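Local coordinates for protein precorrin-8x Methyl Mutase (Thermus thermophilus, PDB 1V9C) that probably acts as a precorrin-8X methylmutase, rearranging a methyl group on the corrinoid precursor during adenosylcobalamin biosynthesis, at residues P31-R34 and R35-A39; T49-Q53 and G54-A58; L60-Q64 and A65-I69; L70-A73 and R74-C78; E145-R148 and Q149-P153. All blocks are in the same frame, centred on the assembly; numbering follows the deposited sequence.

Contact 1 of 5, residues P31-R34 and R35-A39; sequences PVVR and RMIHA. With SO4 (sulfate ion), chain E; SO4 (sulfate ion), chain F.
Arg35, one turn on from Pro31, commits all three guanidinium nitrogens to two sulfate ions, probably carried over from the crystallisation liquor. Its NE meets O3 of the chain E sulfate in a nearly straight bond of 2.8 Å, and Arg35 NH2 reaches O2 of the same ion at 2.7 Å, so one edge of the flat group is held in a fork. Along the edge formed by both terminal nitrogens, Arg35 NH1 lies 2.8 Å from O3 of the chain F sulfate, while the NH2 bond to O1 of that ion is more bent (140°). Both sulfur atoms sit in the guanidinium plane, and His198 and Arg202 add further bonds to sulfate. A leucine in its place would offer no N-H, and the anions would probably lose the group that bridges them. Behind this site runs helix 30-40, with the i to i+4 bonding of an alpha-helix: His38 N is 2.8 Å from Arg34 O, but Arg35 N holds Pro31 O only weakly. The helix packs between helix 6-20, helix 190-205 and strand 49-51. Arg34 turns elsewhere, its guanidinium paired with Asp210 and Asp17. On the apolar side Val32 and Met36 lie alongside, pointing the same way, with Val32 CG1 3.8 Å from Met36 SD; the thioether is brought there by chi1 of -58°, which sets CG beside its own backbone N. One residue further on, Val33 CG1 and Ile37 CD1 meet more loosely at 4.1 Å, their side chains crossing at a slant.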
loop_
_atom_site.group_PDB
_atom_site.type_symbol
_atom_site.label_atom_id
_atom_site.label_comp_id
_atom_site.label_asym_id
_atom_site.label_seq_id
_atom_site.Cartn_x
_atom_site.Cartn_y
_atom_site.Cartn_z
ATOM N N PRO B 31 18.921 -3.073 5.885
ATOM C CA PRO B 31 18.248 -3.519 4.663
ATOM C C PRO B 31 16.732 -3.430 4.770
ATOM O O PRO B 31 16.038 -3.283 3.774
ATOM C CB PRO B 31 18.730 -4.958 4.504
ATOM C CG PRO B 31 20.063 -4.953 5.182
ATOM C CD PRO B 31 19.770 -4.146 6.419
ATOM N N VAL B 32 16.216 -3.517 5.989
ATOM C CA VAL B 32 14.778 -3.434 6.184
ATOM C C VAL B 32 14.310 -1.988 6.058
ATOM O O VAL B 32 13.321 -1.702 5.382
ATOM C CB VAL B 32 14.396 -3.995 7.568
ATOM C CG1 VAL B 32 12.930 -3.735 7.868
ATOM C CG2 VAL B 32 14.705 -5.487 7.608
ATOM N N VAL B 33 15.043 -1.075 6.692
ATOM C CA VAL B 33 14.675 0.337 6.676
ATOM C C VAL B 33 14.826 0.934 5.288
ATOM O O VAL B 33 14.013 1.755 4.872
ATOM C CB VAL B 33 15.519 1.165 7.685
ATOM C CG1 VAL B 33 15.063 2.606 7.679
ATOM C CG2 VAL B 33 15.368 0.590 9.106
ATOM N N ARG B 34 15.872 0.507 4.591
ATOM C CA ARG B 34 16.168 0.952 3.240
ATOM C C ARG B 34 14.983 0.603 2.343
ATOM O O ARG B 34 14.477 1.448 1.612
ATOM C CB ARG B 34 17.428 0.242 2.726
ATOM C CG ARG B 34 17.851 0.641 1.322
ATOM C CD ARG B 34 18.667 -0.458 0.649
ATOM N NE ARG B 34 20.006 -0.639 1.198
ATOM C CZ ARG B 34 20.581 -1.827 1.382
ATOM N NH1 ARG B 34 19.924 -2.938 1.069
ATOM N NH2 ARG B 34 21.820 -1.906 1.853
ATOM N N ARG B 35 14.544 -0.653 2.424
ATOM C CA ARG B 35 13.428 -1.142 1.628
ATOM C C ARG B 35 12.140 -0.370 1.911
ATOM O O ARG B 35 11.390 -0.040 1.006
ATOM C CB ARG B 35 13.222 -2.633 1.893
ATOM C CG ARG B 35 12.281 -3.268 0.924
ATOM C CD ARG B 35 12.931 -4.453 0.278
ATOM N NE ARG B 35 12.213 -4.870 -0.919
ATOM C CZ ARG B 35 12.669 -5.780 -1.771
ATOM N NH1 ARG B 35 13.838 -6.368 -1.554
ATOM N NH2 ARG B 35 11.962 -6.093 -2.843
ATOM N N MET B 36 11.904 -0.054 3.178
ATOM C CA MET B 36 10.712 0.682 3.545
ATOM C C MET B 36 10.742 2.099 2.971
ATOM O O MET B 36 9.698 2.628 2.588
ATOM C CB MET B 36 10.580 0.727 5.068
ATOM C CG MET B 36 10.516 -0.643 5.692
ATOM S SD MET B 36 10.726 -0.689 7.475
ATOM C CE MET B 36 9.377 0.326 8.006
ATOM N N ILE B 37 11.939 2.701 2.921
ATOM C CA ILE B 37 12.121 4.062 2.390
ATOM C C ILE B 37 11.994 4.002 0.861
ATOM O O ILE B 37 11.389 4.854 0.242
ATOM C CB ILE B 37 13.532 4.632 2.745
ATOM C CG1 ILE B 37 13.663 4.793 4.267
ATOM C CG2 ILE B 37 13.752 5.953 2.019
ATOM C CD1 ILE B 37 14.953 5.435 4.731
ATOM N N HIS B 38 12.590 2.976 0.271
ATOM C CA HIS B 38 12.516 2.785 -1.160
ATOM C C HIS B 38 11.042 2.692 -1.584
ATOM O O HIS B 38 10.621 3.332 -2.541
ATOM C CB HIS B 38 13.252 1.514 -1.541
ATOM C CG HIS B 38 13.185 1.203 -3.002
ATOM N ND1 HIS B 38 12.347 0.239 -3.518
ATOM C CD2 HIS B 38 13.833 1.749 -4.059
ATOM C CE1 HIS B 38 12.481 0.205 -4.832
ATOM N NE2 HIS B 38 13.375 1.111 -5.185
ATOM N N ALA B 39 10.257 1.938 -0.819
ATOM C CA ALA B 39 8.837 1.731 -1.115
ATOM C C ALA B 39 7.980 2.975 -0.969
ATOM O O ALA B 39 6.935 3.086 -1.578
ATOM C CB ALA B 39 8.281 0.621 -0.222
HETATM S S SO4 E . 8.950 -3.782 -2.416
HETATM O O1 SO4 E . 7.579 -4.272 -2.178
HETATM O O2 SO4 E . 9.665 -4.680 -3.335
HETATM O O3 SO4 E . 9.671 -3.749 -1.138
HETATM O O4 SO4 E . 8.887 -2.429 -2.999
HETATM S S SO4 F . 14.288 -8.804 -4.059
HETATM O O1 SO4 F . 12.928 -8.749 -3.504
HETATM O O2 SO4 F . 14.669 -10.205 -4.317
HETATM O O3 SO4 F . 15.227 -8.195 -3.103
HETATM O O4 SO4 F . 14.331 -8.045 -5.320
#

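Contact 2 of 5, residues T49-Q53 and G54-A58; sequences TRFSQ and GAVEA
Phe51 and Val56 meet obliquely: the CG2 methyl of Val56 lies 3.9 Å from Phe51 CD2 and 4.0 Å from Phe51 CE2. Chi1 of -60° sets the phenyl group beside its own backbone N, anti to the carbonyl carbon, where the ring meets the first turn of the new helix. A second touch is made by Ala55, whose CB rests 3.6 Å from Ser52 OG. The bend that brings these groups together is a type II beta turn from Ser52 to Ala55, joining strand 49-51, at one end of the chain's mixed sheet, to helix 55-65. It is closed by Ala55 N to Ser52 O at 3.0 Å, the donor standing well above the carbonyl plane. Gly54 takes the third position with phi of 73°, where a beta carbon would collide with Gln53 O; it is also the N-cap residue, and its own O accepts Ala58 N to start the first helical turn. Further out, Ser52 OG and the Ser52 backbone are tied to Trp180 on the neighbouring strand. Phe51 is backed by Val32, Val33 and Ile181, and Val56 by Leu200 and Leu203 of helix 190-205.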
loop_
_atom_site.group_PDB
_atom_site.type_symbol
_atom_site.label_atom_id
_atom_site.label_comp_id
_atom_site.label_asym_id
_atom_site.label_seq_id
_atom_site.Cartn_x
_atom_site.Cartn_y
_atom_site.Cartn_z
ATOM N N THR B 49 11.565 4.233 12.265
ATOM C CA THR B 49 11.625 2.792 12.405
ATOM C C THR B 49 12.447 2.306 13.581
ATOM O O THR B 49 13.622 2.630 13.707
ATOM C CB THR B 49 12.137 2.151 11.112
ATOM O OG1 THR B 49 11.330 2.601 10.020
ATOM C CG2 THR B 49 12.055 0.646 11.203
ATOM N N ARG B 50 11.817 1.502 14.428
ATOM C CA ARG B 50 12.472 0.969 15.610
ATOM C C ARG B 50 12.354 -0.548 15.687
ATOM O O ARG B 50 11.296 -1.122 15.411
ATOM C CB ARG B 50 11.865 1.608 16.863
ATOM C CG ARG B 50 12.731 1.461 18.094
ATOM C CD ARG B 50 12.651 2.700 18.968
ATOM N NE ARG B 50 12.012 2.436 20.254
ATOM C CZ ARG B 50 11.818 3.361 21.187
ATOM N NH1 ARG B 50 12.215 4.609 20.973
ATOM N NH2 ARG B 50 11.229 3.041 22.334
ATOM N N PHE B 51 13.449 -1.200 16.053
ATOM C CA PHE B 51 13.453 -2.652 16.163
ATOM C C PHE B 51 13.605 -3.101 17.611
ATOM O O PHE B 51 14.072 -2.349 18.455
ATOM C CB PHE B 51 14.609 -3.246 15.358
ATOM C CG PHE B 51 14.559 -2.937 13.902
ATOM C CD1 PHE B 51 14.867 -1.666 13.438
ATOM C CD2 PHE B 51 14.208 -3.925 12.982
ATOM C CE1 PHE B 51 14.831 -1.383 12.078
ATOM C CE2 PHE B 51 14.168 -3.648 11.620
ATOM C CZ PHE B 51 14.482 -2.375 11.170
ATOM N N SER B 52 13.197 -4.326 17.897
ATOM C CA SER B 52 13.371 -4.853 19.240
ATOM C C SER B 52 14.585 -5.760 19.115
ATOM O O SER B 52 14.931 -6.195 18.009
ATOM C CB SER B 52 12.166 -5.678 19.680
ATOM O OG SER B 52 12.150 -6.942 19.039
ATOM N N GLN B 53 15.228 -6.039 20.242
ATOM C CA GLN B 53 16.402 -6.901 20.275
ATOM C C GLN B 53 16.101 -8.254 19.628
ATOM O O GLN B 53 15.130 -8.917 19.991
ATOM C CB GLN B 53 16.830 -7.102 21.730
ATOM C CG GLN B 53 18.103 -7.902 21.926
ATOM C CD GLN B 53 18.444 -8.064 23.393
ATOM O OE1 GLN B 53 18.624 -7.077 24.113
ATOM N NE2 GLN B 53 18.532 -9.312 23.849
ATOM N N GLY B 54 16.927 -8.645 18.660
ATOM C CA GLY B 54 16.745 -9.918 17.972
ATOM C C GLY B 54 15.587 -10.045 16.985
ATOM O O GLY B 54 15.328 -11.142 16.487
ATOM N N ALA B 55 14.896 -8.942 16.696
ATOM C CA ALA B 55 13.752 -8.939 15.772
ATOM C C ALA B 55 14.056 -9.513 14.380
ATOM O O ALA B 55 13.431 -10.478 13.945
ATOM C CB ALA B 55 13.194 -7.519 15.637
ATOM N N VAL B 56 15.022 -8.926 13.692
ATOM C CA VAL B 56 15.374 -9.394 12.361
ATOM C C VAL B 56 15.744 -10.877 12.317
ATOM O O VAL B 56 15.212 -11.631 11.483
ATOM C CB VAL B 56 16.532 -8.573 11.777
ATOM C CG1 VAL B 56 16.780 -8.984 10.331
ATOM C CG2 VAL B 56 16.188 -7.106 11.833
ATOM N N GLU B 57 16.648 -11.294 13.206
ATOM C CA GLU B 57 17.071 -12.693 13.257
ATOM C C GLU B 57 15.861 -13.570 13.541
ATOM O O GLU B 57 15.735 -14.672 13.005
ATOM C CB GLU B 57 18.131 -12.913 14.341
ATOM C CG GLU B 57 19.340 -11.989 14.245
ATOM C CD GLU B 57 19.195 -10.752 15.116
ATOM O OE1 GLU B 57 18.152 -10.068 15.013
ATOM O OE2 GLU B 57 20.127 -10.465 15.905
ATOM N N ALA B 58 14.960 -13.077 14.380
ATOM C CA ALA B 58 13.755 -13.838 14.688
ATOM C C ALA B 58 12.923 -13.969 13.409
ATOM O O ALA B 58 12.250 -14.974 13.187
ATOM C CB ALA B 58 12.957 -13.128 15.772
#

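Contact 3 of 5, residues L60-Q64 and A65-I69; sequences LKAIQ and AGARI
Ala62 and Ala67 face each other across the end of helix 55-65, and the carbonyl of Ala62 is the acceptor on which three amides of the turn converge. Its strongest bond comes from Ala67 N, 2.9 Å from Ala62 O, with the donor tilted moderately from the carbonyl plane. Two weaker donors, Ala65 N and Gly66 N, also lean on Ala62 O. Ala65 N has a better partner in Lys61 O at 2.9 Å, the last ordinary helical bond here. Gly66 N bonds Ile63 O at 3.1 Å, but stands far above that carbonyl's plane (61° out of it). Ile63 O is shared: the side-chain amide of Asn90 donates to it through ND2 and also to Ala67 O, tying the exit of the helix to the stretch before strand 92-94. Gly66 makes the reversal with phi at 91°, a conformation in which a beta carbon would be jammed against Ala65 O. The reversal turns Ala67 back over the last turn, so that its CB sits 3.0 Å from Ala62 O and 3.6 Å from Ala62 CB. This small apolar touch is extended by Ile130 and Ala154, which lie on Ala62, while Ile63 is wedged among Phe88, Ile130 and Leu200. The pattern of a six-to-one bond from Ala67 N to Ala62 O, enclosing a five-to-two bond from Gly66 N to Ile63 O, with positive phi at the glycine, is a Schellman motif, here ending helix 55-65 and redirecting the chain into strand 69-71.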
loop_
_atom_site.group_PDB
_atom_site.type_symbol
_atom_site.label_atom_id
_atom_site.label_comp_id
_atom_site.label_asym_id
_atom_site.label_seq_id
_atom_site.Cartn_x
_atom_site.Cartn_y
_atom_site.Cartn_z
ATOM N N LEU B 60 14.120 -13.878 10.103
ATOM C CA LEU B 60 14.758 -14.766 9.126
ATOM C C LEU B 60 14.501 -16.222 9.494
ATOM O O LEU B 60 14.117 -17.041 8.651
ATOM C CB LEU B 60 16.268 -14.515 9.080
ATOM C CG LEU B 60 16.732 -13.057 9.001
ATOM C CD1 LEU B 60 18.169 -13.022 8.551
ATOM C CD2 LEU B 60 15.861 -12.278 8.025
ATOM N N LYS B 61 14.729 -16.528 10.765
ATOM C CA LYS B 61 14.524 -17.863 11.299
ATOM C C LYS B 61 13.108 -18.352 10.987
ATOM O O LYS B 61 12.923 -19.470 10.500
ATOM C CB LYS B 61 14.774 -17.840 12.812
ATOM C CG LYS B 61 13.992 -18.860 13.626
ATOM C CD LYS B 61 14.522 -20.285 13.487
ATOM C CE LYS B 61 13.747 -21.228 14.408
ATOM N NZ LYS B 61 14.308 -22.606 14.440
ATOM N N ALA B 62 12.111 -17.513 11.253
ATOM C CA ALA B 62 10.730 -17.897 10.987
ATOM C C ALA B 62 10.524 -18.068 9.489
ATOM O O ALA B 62 9.895 -19.027 9.034
ATOM C CB ALA B 62 9.786 -16.850 11.533
ATOM N N ILE B 63 11.057 -17.133 8.715
ATOM C CA ILE B 63 10.928 -17.215 7.269
ATOM C C ILE B 63 11.436 -18.574 6.788
ATOM O O ILE B 63 10.750 -19.283 6.055
ATOM C CB ILE B 63 11.737 -16.104 6.582
ATOM C CG1 ILE B 63 11.086 -14.750 6.845
ATOM C CG2 ILE B 63 11.820 -16.360 5.108
ATOM C CD1 ILE B 63 11.974 -13.597 6.485
ATOM N N GLN B 64 12.639 -18.922 7.218
ATOM C CA GLN B 64 13.281 -20.182 6.854
ATOM C C GLN B 64 12.578 -21.426 7.384
ATOM O O GLN B 64 12.679 -22.501 6.789
ATOM C CB GLN B 64 14.728 -20.170 7.339
ATOM C CG GLN B 64 15.604 -19.254 6.528
ATOM C CD GLN B 64 16.947 -19.025 7.166
ATOM O OE1 GLN B 64 17.833 -18.402 6.573
ATOM N NE2 GLN B 64 17.111 -19.519 8.389
ATOM N N ALA B 65 11.874 -21.275 8.504
ATOM C CA ALA B 65 11.150 -22.379 9.115
ATOM C C ALA B 65 9.903 -22.677 8.309
ATOM O O ALA B 65 9.287 -23.735 8.456
ATOM C CB ALA B 65 10.764 -22.023 10.538
ATOM N N GLY B 66 9.522 -21.735 7.458
ATOM C CA GLY B 66 8.331 -21.938 6.662
ATOM C C GLY B 66 7.148 -21.365 7.408
ATOM O O GLY B 66 5.993 -21.702 7.124
ATOM N N ALA B 67 7.450 -20.483 8.356
ATOM C CA ALA B 67 6.436 -19.818 9.168
ATOM C C ALA B 67 5.372 -19.150 8.307
ATOM O O ALA B 67 5.649 -18.717 7.179
ATOM C CB ALA B 67 7.089 -18.786 10.061
ATOM N N ARG B 68 4.153 -19.086 8.836
ATOM C CA ARG B 68 3.042 -18.462 8.130
ATOM C C ARG B 68 3.136 -16.948 8.323
ATOM O O ARG B 68 3.804 -16.477 9.234
ATOM C CB ARG B 68 1.699 -18.921 8.695
ATOM C CG ARG B 68 1.329 -20.365 8.465
ATOM C CD ARG B 68 -0.170 -20.519 8.690
ATOM N NE ARG B 68 -0.623 -21.905 8.647
ATOM C CZ ARG B 68 -0.331 -22.818 9.565
ATOM N NH1 ARG B 68 0.419 -22.502 10.615
ATOM N NH2 ARG B 68 -0.794 -24.050 9.434
ATOM N N ILE B 69 2.455 -16.198 7.467
ATOM C CA ILE B 69 2.441 -14.747 7.564
ATOM C C ILE B 69 0.973 -14.378 7.695
ATOM O O ILE B 69 0.174 -14.631 6.795
ATOM C CB ILE B 69 3.092 -14.115 6.294
ATOM C CG1 ILE B 69 4.580 -14.492 6.254
ATOM C CG2 ILE B 69 2.914 -12.600 6.280
ATOM C CD1 ILE B 69 5.226 -14.309 4.898
#

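Contact 4 of 5, residues L70-A73 and R74-C78; sequences LVDA and RMIAC
Val71 and Ile76 form the apolar centre, their side chains sliding past each other in opposite directions. Val71 CG1 and Ile76 CG2 are only 3.3 Å apart, tighter than usual van der Waals contact. With chi1 of Val71 at -59°, this methyl is anti to the carbonyl carbon, while its twin CG2 turns to Ala77, 4.2 Å from Ala77 CB. At the far end of the isoleucine, CD1 lies 3.6 Å from Asp72 OD1. Ala73 is the N-cap residue: its O receives Ala77 N at 3.3 Å, in the carbonyl plane, and also a weak bond from Ile76 N. Outward from here the chemistry is polar. The buried Asp72 carboxylate accepts the backbone N-H of Gly134 at OD1 and those of Asn135 and Ala136 at OD2. Arg74 NH2 bonds Asn81 OD1 of the second subunit, and Cys78 forms a disulfide with Cys78 of that subunit. Strands 69-71 and 130-133 are parallel neighbours whose chains continue to strands in opposite directions across the sheet, so Asp72 binds the loop after strand 130-133 at the topological switch point of a doubly wound alpha/beta fold, where such folds commonly place binding sites.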
loop_
_atom_site.group_PDB
_atom_site.type_symbol
_atom_site.label_atom_id
_atom_site.label_comp_id
_atom_site.label_asym_id
_atom_site.label_seq_id
_atom_site.Cartn_x
_atom_site.Cartn_y
_atom_site.Cartn_z
ATOM N N LEU B 70 0.611 -13.817 8.839
ATOM C CA LEU B 70 -0.768 -13.429 9.093
ATOM C C LEU B 70 -0.826 -11.919 8.943
ATOM O O LEU B 70 -0.046 -11.201 9.555
ATOM C CB LEU B 70 -1.178 -13.835 10.513
ATOM C CG LEU B 70 -0.705 -15.224 10.948
ATOM C CD1 LEU B 70 -1.114 -15.493 12.388
ATOM C CD2 LEU B 70 -1.287 -16.257 10.030
ATOM N N VAL B 71 -1.756 -11.440 8.133
ATOM C CA VAL B 71 -1.841 -10.017 7.902
ATOM C C VAL B 71 -3.236 -9.470 8.137
ATOM O O VAL B 71 -4.217 -10.224 8.133
ATOM C CB VAL B 71 -1.330 -9.688 6.466
ATOM C CG1 VAL B 71 0.098 -10.153 6.332
ATOM C CG2 VAL B 71 -2.180 -10.392 5.409
ATOM N N ASP B 72 -3.310 -8.154 8.335
ATOM C CA ASP B 72 -4.572 -7.468 8.613
ATOM C C ASP B 72 -5.199 -6.726 7.434
ATOM O O ASP B 72 -6.075 -5.874 7.629
ATOM C CB ASP B 72 -4.360 -6.480 9.756
ATOM C CG ASP B 72 -3.656 -5.217 9.305
ATOM O OD1 ASP B 72 -3.005 -5.247 8.239
ATOM O OD2 ASP B 72 -3.747 -4.197 10.021
ATOM N N ALA B 73 -4.750 -7.020 6.218
ATOM C CA ALA B 73 -5.307 -6.368 5.038
ATOM C C ALA B 73 -4.936 -7.105 3.771
ATOM O O ALA B 73 -3.811 -7.597 3.625
ATOM C CB ALA B 73 -4.837 -4.908 4.945
ATOM N N ARG B 74 -5.891 -7.168 2.849
ATOM C CA ARG B 74 -5.685 -7.835 1.569
ATOM C C ARG B 74 -4.559 -7.190 0.758
ATOM O O ARG B 74 -3.797 -7.893 0.091
ATOM C CB ARG B 74 -6.987 -7.825 0.774
ATOM C CG ARG B 74 -7.639 -6.471 0.725
ATOM C CD ARG B 74 -9.132 -6.590 0.495
ATOM N NE ARG B 74 -9.774 -5.280 0.472
ATOM C CZ ARG B 74 -11.065 -5.084 0.707
ATOM N NH1 ARG B 74 -11.856 -6.115 0.983
ATOM N NH2 ARG B 74 -11.563 -3.856 0.670
ATOM N N MET B 75 -4.436 -5.863 0.832
ATOM C CA MET B 75 -3.373 -5.167 0.101
ATOM C C MET B 75 -2.025 -5.786 0.455
ATOM O O MET B 75 -1.163 -5.956 -0.404
ATOM C CB MET B 75 -3.348 -3.665 0.437
ATOM C CG MET B 75 -4.416 -2.863 -0.275
ATOM S SD MET B 75 -4.132 -1.075 -0.205
ATOM C CE MET B 75 -2.961 -0.844 -1.521
ATOM N N ILE B 76 -1.844 -6.106 1.729
ATOM C CA ILE B 76 -0.605 -6.746 2.162
ATOM C C ILE B 76 -0.492 -8.143 1.547
ATOM O O ILE B 76 0.553 -8.512 1.001
ATOM C CB ILE B 76 -0.559 -6.866 3.706
ATOM C CG1 ILE B 76 -0.437 -5.460 4.306
ATOM C CG2 ILE B 76 0.571 -7.779 4.146
ATOM C CD1 ILE B 76 -0.394 -5.430 5.812
ATOM N N ALA B 77 -1.580 -8.910 1.626
ATOM C CA ALA B 77 -1.596 -10.257 1.080
ATOM C C ALA B 77 -1.258 -10.226 -0.399
ATOM O O ALA B 77 -0.397 -10.972 -0.854
ATOM C CB ALA B 77 -2.959 -10.897 1.282
ATOM N N CYS B 78 -1.921 -9.346 -1.147
ATOM C CA CYS B 78 -1.678 -9.270 -2.580
ATOM C C CYS B 78 -0.390 -8.535 -2.905
ATOM O O CYS B 78 0.261 -8.832 -3.904
ATOM C CB CYS B 78 -2.850 -8.603 -3.298
ATOM S SG CYS B 78 -4.426 -9.521 -3.246
#

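Contact 5 of 5, residues E145-R148 and Q149-P153; sequences EAIR and QGARP
Ile147 packs against Arg152 and Pro153 where helix 137-147 closes in a Schellman motif, with Gly150, at phi of 116°, as the residue that reverses the chain. Ala151 N reaches back to Ala146 O at 3.2 Å, in the carbonyl plane and on a lone pair; inside that loop Gly150 N bonds Ile147 O weakly. The isoleucine uses both branches: CG1 lies 4.1 Å from Pro153 CD, while CG2 comes close to Arg152 NH1. An alanine here would lack both, and Pro153 would probably face a gap while the Arg152 guanidinium gained freedom to turn. Gln149, at the outer side of the turn, has its CG set beside its own backbone N (chi1 -64°), 3.6 Å from Glu145 O, and a bend at chi2 (-52°) then lays its amide beside the Arg148 carbonyl. Trp121 of helix 112-122 touches this glutamine. Arg148 itself runs outward along Pro177, and its NH1 stays 6.4 Å from Arg152 NH1, a separation at which the like charges may repel only mildly. Over one face of the Arg152 guanidinium sits Ile147 O, 3.2 Å from Arg152 NH1 but badly angled for a hydrogen bond.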
loop_
_atom_site.group_PDB
_atom_site.type_symbol
_atom_site.label_atom_id
_atom_site.label_comp_id
_atom_site.label_asym_id
_atom_site.label_seq_id
_atom_site.Cartn_x
_atom_site.Cartn_y
_atom_site.Cartn_z
ATOM N N GLU B 145 -3.043 -8.297 23.699
ATOM C CA GLU B 145 -3.698 -8.820 24.883
ATOM C C GLU B 145 -3.623 -10.336 24.782
ATOM O O GLU B 145 -3.387 -11.023 25.774
ATOM C CB GLU B 145 -5.151 -8.343 24.926
ATOM C CG GLU B 145 -5.266 -6.821 24.856
ATOM C CD GLU B 145 -6.687 -6.303 25.018
ATOM O OE1 GLU B 145 -6.882 -5.069 24.910
ATOM O OE2 GLU B 145 -7.603 -7.123 25.257
ATOM N N ALA B 146 -3.799 -10.848 23.568
ATOM C CA ALA B 146 -3.743 -12.281 23.317
ATOM C C ALA B 146 -2.345 -12.823 23.580
ATOM O O ALA B 146 -2.173 -14.014 23.848
ATOM C CB ALA B 146 -4.152 -12.578 21.885
ATOM N N ILE B 147 -1.348 -11.947 23.497
ATOM C CA ILE B 147 0.038 -12.335 23.733
ATOM C C ILE B 147 0.269 -12.504 25.234
ATOM O O ILE B 147 1.087 -13.321 25.655
ATOM C CB ILE B 147 1.030 -11.269 23.156
ATOM C CG1 ILE B 147 1.102 -11.399 21.628
ATOM C CG2 ILE B 147 2.418 -11.428 23.767
ATOM C CD1 ILE B 147 2.055 -10.418 20.963
ATOM N N ARG B 148 -0.462 -11.727 26.032
ATOM C CA ARG B 148 -0.340 -11.791 27.486
ATOM C C ARG B 148 -1.031 -13.036 28.031
ATOM O O ARG B 148 -0.912 -13.354 29.211
ATOM C CB ARG B 148 -0.941 -10.543 28.138
ATOM C CG ARG B 148 -0.204 -9.237 27.848
ATOM C CD ARG B 148 1.234 -9.246 28.351
ATOM N NE ARG B 148 1.790 -7.897 28.352
ATOM C CZ ARG B 148 3.054 -7.595 28.649
ATOM N NH1 ARG B 148 3.918 -8.554 28.969
ATOM N NH2 ARG B 148 3.453 -6.323 28.642
ATOM N N GLN B 149 -1.744 -13.741 27.161
ATOM C CA GLN B 149 -2.444 -14.961 27.542
ATOM C C GLN B 149 -1.736 -16.226 27.054
ATOM O O GLN B 149 -2.270 -17.327 27.186
ATOM C CB GLN B 149 -3.874 -14.947 26.996
ATOM C CG GLN B 149 -4.749 -13.852 27.576
ATOM C CD GLN B 149 -4.725 -13.843 29.091
ATOM O OE1 GLN B 149 -4.934 -14.870 29.732
ATOM N NE2 GLN B 149 -4.472 -12.678 29.670
ATOM N N GLY B 150 -0.547 -16.075 26.480
ATOM C CA GLY B 150 0.177 -17.245 26.014
ATOM C C GLY B 150 0.435 -17.370 24.522
ATOM O O GLY B 150 0.989 -18.373 24.074
ATOM N N ALA B 151 0.030 -16.377 23.738
ATOM C CA ALA B 151 0.272 -16.434 22.301
ATOM C C ALA B 151 1.726 -16.013 22.064
ATOM O O ALA B 151 2.188 -15.034 22.648
ATOM C CB ALA B 151 -0.683 -15.502 21.571
ATOM N N ARG B 152 2.444 -16.768 21.234
ATOM C CA ARG B 152 3.847 -16.467 20.940
ATOM C C ARG B 152 4.194 -16.414 19.441
ATOM O O ARG B 152 4.758 -17.359 18.872
ATOM C CB ARG B 152 4.768 -17.473 21.654
ATOM C CG ARG B 152 4.671 -17.438 23.181
ATOM C CD ARG B 152 4.800 -16.009 23.712
ATOM N NE ARG B 152 4.601 -15.929 25.155
ATOM C CZ ARG B 152 4.332 -14.808 25.816
ATOM N NH1 ARG B 152 4.223 -13.657 25.166
ATOM N NH2 ARG B 152 4.178 -14.834 27.133
ATOM N N PRO B 153 3.849 -15.300 18.778
ATOM C CA PRO B 153 4.145 -15.148 17.348
ATOM C C PRO B 153 5.660 -15.026 17.212
ATOM O O PRO B 153 6.314 -14.470 18.089
ATOM C CB PRO B 153 3.445 -13.842 16.983
ATOM C CG PRO B 153 2.357 -13.713 18.013
ATOM C CD PRO B 153 3.044 -14.172 19.273
#

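Overall arrangement
Four of the five contacts are joints between helix and strand in a doubly wound fold; contact 1 lies within helix 30-40 and is the buried one, with anion binding on one flank; its valines pack on Phe51 and Thr49 of contact 2. Contacts 2 and 3 open and close helix 55-65, with an N-cap turn and a C-terminal cap. Contacts 3 and 5 both close a Schellman bond between two alanines, but contact 5 adds Ile147 and exposed arginine and glutamine side chains at the periphery, its centre about 17 Å from that of the chain. Contact 4, like contact 2, passes from strand to helix, but lies towards the second subunit and adds a buried carboxylate.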